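Local atomic coordinates of M157 (Murid herpesvirus 1, PDB entry 2NYK), a protein that probably acts as an MHC class I-like viral ligand that is recognised by Ly49 receptors of mouse natural killer cells. Residues A[21-26]-A[162-167]. The protein carries 1 engineered substitution. Numbering follows the deposited sequence.
Sequences FTMEFE and NRWRST
F21 and M23, at the start of strand 21-30, look across to W164 on helix 157-173, and the backbones stay well apart, with 8.3 Å between F21 CA and R165 CA and 9.5 Å between M23 CA and W164 CA. Long apolar side chains suit this gap, and three buried ones bridge it. M23 lies across the tryptophan at about a right angle. Its CG stands anti to the backbone N (chi1 -171°), and with chi2 also near-extended the chain carries SD over one indole face; the bend at chi3 (-28°) then turns the methyl CE back alongside, toward the edge of F21. M23 SD sits 4.4 Å from the centroid of the W164 five-membered ring, almost on the ring normal. M23 CE, displaced toward the rim, makes a CH-pi contact and comes within 4.0 Å of W164 CG. An unbranched, polarisable methionine fits here because both its sulfur and its methyl can rest on the electron-rich pyrrole part of the indole. The same methyl also meets the edge of F21 in the ring plane, with M23 CE 3.5 Å from F21 CE1. F21 reaches the helix with its far end: F21 CZ approaches W164 CB obliquely at 4.0 Å, and the phenyl ring also meets F105 on strand 96-106. The buried indole N-H is satisfied by E72 of helix 71-90, whose OE2 also forms a salt bridge with R163, so W164 packs on the sheet and bonds to the other helix. The Met-aromatic contact is how helix 157-173 is joined here to the middle strand of an MHC class I-like platform, in which two helical regions lie over one antiparallel sheet.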
loop_
_atom_site.group_PDB
_atom_site.type_symbol
_atom_site.label_atom_id
_atom_site.label_comp_id
_atom_site.label_asym_id
_atom_site.label_seq_id
_atom_site.Cartn_x
_atom_site.Cartn_y
_atom_site.Cartn_z
ATOM N N PHE A 21 9.351 8.849 5.150
ATOM C CA PHE A 21 8.304 7.970 4.613
ATOM C C PHE A 21 7.768 7.042 5.691
ATOM O O PHE A 21 8.328 6.963 6.768
ATOM C CB PHE A 21 8.793 7.184 3.388
ATOM C CG PHE A 21 9.786 6.062 3.696
ATOM C CD1 PHE A 21 9.350 4.752 3.849
ATOM C CD2 PHE A 21 11.161 6.321 3.756
ATOM C CE1 PHE A 21 10.256 3.719 4.123
ATOM C CE2 PHE A 21 12.089 5.312 3.985
ATOM C CZ PHE A 21 11.645 3.987 4.177
ATOM N N THR A 22 6.669 6.368 5.393
ATOM C CA THR A 22 6.036 5.456 6.338
ATOM C C THR A 22 6.024 4.058 5.730
ATOM O O THR A 22 6.066 3.891 4.496
ATOM C CB THR A 22 4.568 5.888 6.686
ATOM O OG1 THR A 22 3.702 5.604 5.576
ATOM C CG2 THR A 22 4.491 7.392 7.002
ATOM N N MET A 23 6.016 3.061 6.610
ATOM C CA MET A 23 5.897 1.674 6.236
ATOM C C MET A 23 4.865 1.055 7.160
ATOM O O MET A 23 4.832 1.359 8.379
ATOM C CB MET A 23 7.243 0.956 6.349
ATOM C CG MET A 23 7.249 -0.467 5.767
ATOM S SD MET A 23 8.941 -1.108 5.382
ATOM C CE MET A 23 9.809 0.417 5.058
ATOM N N GLU A 24 4.000 0.218 6.583
ATOM C CA GLU A 24 2.929 -0.408 7.348
ATOM C C GLU A 24 3.123 -1.888 7.229
ATOM O O GLU A 24 3.133 -2.431 6.119
ATOM C CB GLU A 24 1.564 0.020 6.809
ATOM C CG GLU A 24 1.279 1.579 6.845
ATOM C CD GLU A 24 2.021 2.393 5.775
ATOM O OE1 GLU A 24 2.124 1.960 4.613
ATOM O OE2 GLU A 24 2.520 3.489 6.096
ATOM N N PHE A 25 3.299 -2.544 8.368
ATOM C CA PHE A 25 3.487 -3.985 8.425
ATOM C C PHE A 25 2.209 -4.561 8.977
ATOM O O PHE A 25 1.738 -4.117 10.043
ATOM C CB PHE A 25 4.631 -4.334 9.391
ATOM C CG PHE A 25 5.937 -3.697 9.061
ATOM C CD1 PHE A 25 6.832 -4.327 8.194
ATOM C CD2 PHE A 25 6.288 -2.465 9.631
ATOM C CE1 PHE A 25 8.054 -3.744 7.890
ATOM C CE2 PHE A 25 7.485 -1.870 9.348
ATOM C CZ PHE A 25 8.398 -2.516 8.492
ATOM N N GLU A 26 1.615 -5.528 8.277
ATOM C CA GLU A 26 0.360 -6.076 8.751
ATOM C C GLU A 26 0.347 -7.601 8.691
ATOM O O GLU A 26 0.807 -8.195 7.717
ATOM C CB GLU A 26 -0.797 -5.502 7.929
ATOM C CG GLU A 26 -2.170 -6.052 8.304
ATOM C CD GLU A 26 -3.290 -5.212 7.702
ATOM O OE1 GLU A 26 -4.441 -5.669 7.685
ATOM O OE2 GLU A 26 -3.024 -4.094 7.244
ATOM N N ASN A 162 17.636 2.500 4.083
ATOM C CA ASN A 162 18.622 2.248 3.021
ATOM C C ASN A 162 18.076 1.295 1.955
ATOM O O ASN A 162 18.230 1.521 0.759
ATOM C CB ASN A 162 19.942 1.729 3.604
ATOM C CG ASN A 162 20.951 1.338 2.524
ATOM O OD1 ASN A 162 21.080 0.161 2.186
ATOM N ND2 ASN A 162 21.663 2.325 1.982
ATOM N N ARG A 163 17.404 0.248 2.418
ATOM C CA ARG A 163 16.798 -0.765 1.544
ATOM C C ARG A 163 15.619 -0.245 0.719
ATOM O O ARG A 163 15.452 -0.642 -0.445
ATOM C CB ARG A 163 16.331 -1.965 2.377
ATOM C CG ARG A 163 17.422 -2.890 2.766
ATOM C CD ARG A 163 17.024 -3.831 3.935
ATOM N NE ARG A 163 15.866 -4.670 3.638
ATOM C CZ ARG A 163 15.770 -5.473 2.583
ATOM N NH1 ARG A 163 16.761 -5.551 1.699
ATOM N NH2 ARG A 163 14.676 -6.203 2.402
ATOM N N TRP A 164 14.816 0.643 1.307
ATOM C CA TRP A 164 13.543 1.063 0.697
ATOM C C TRP A 164 13.476 2.450 0.080
ATOM O O TRP A 164 12.583 2.715 -0.722
ATOM C CB TRP A 164 12.403 0.918 1.713
ATOM C CG TRP A 164 12.095 -0.545 1.955
ATOM C CD1 TRP A 164 12.693 -1.387 2.860
ATOM C CD2 TRP A 164 11.114 -1.314 1.271
ATOM N NE1 TRP A 164 12.138 -2.641 2.770
ATOM C CE2 TRP A 164 11.169 -2.619 1.790
ATOM C CE3 TRP A 164 10.184 -1.019 0.262
ATOM C CZ2 TRP A 164 10.317 -3.637 1.337
ATOM C CZ3 TRP A 164 9.367 -2.030 -0.200
ATOM C CH2 TRP A 164 9.437 -3.319 0.335
ATOM N N ARG A 165 14.387 3.343 0.455
ATOM C CA ARG A 165 14.313 4.720 -0.013
ATOM C C ARG A 165 14.079 4.849 -1.525
ATOM O O ARG A 165 13.157 5.511 -1.942
ATOM C CB ARG A 165 15.558 5.517 0.380
ATOM C CG ARG A 165 15.579 6.868 -0.279
ATOM C CD ARG A 165 16.615 7.797 0.336
ATOM N NE ARG A 165 17.990 7.347 0.142
ATOM C CZ ARG A 165 18.688 7.474 -0.991
ATOM N NH1 ARG A 165 18.137 8.024 -2.062
ATOM N NH2 ARG A 165 19.956 7.066 -1.039
ATOM N N SER A 166 14.940 4.231 -2.326
ATOM C CA SER A 166 14.830 4.312 -3.778
ATOM C C SER A 166 13.459 3.815 -4.272
ATOM O O SER A 166 12.856 4.426 -5.134
ATOM C CB SER A 166 15.957 3.501 -4.422
ATOM O OG SER A 166 15.789 3.441 -5.829
ATOM N N THR A 167 12.983 2.706 -3.715
ATOM C CA THR A 167 11.666 2.151 -4.063
ATOM C C THR A 167 10.561 3.156 -3.782
ATOM O O THR A 167 9.721 3.404 -4.624
ATOM C CB THR A 167 11.403 0.831 -3.295
ATOM O OG1 THR A 167 12.398 -0.115 -3.680
ATOM C CG2 THR A 167 10.001 0.266 -3.622
#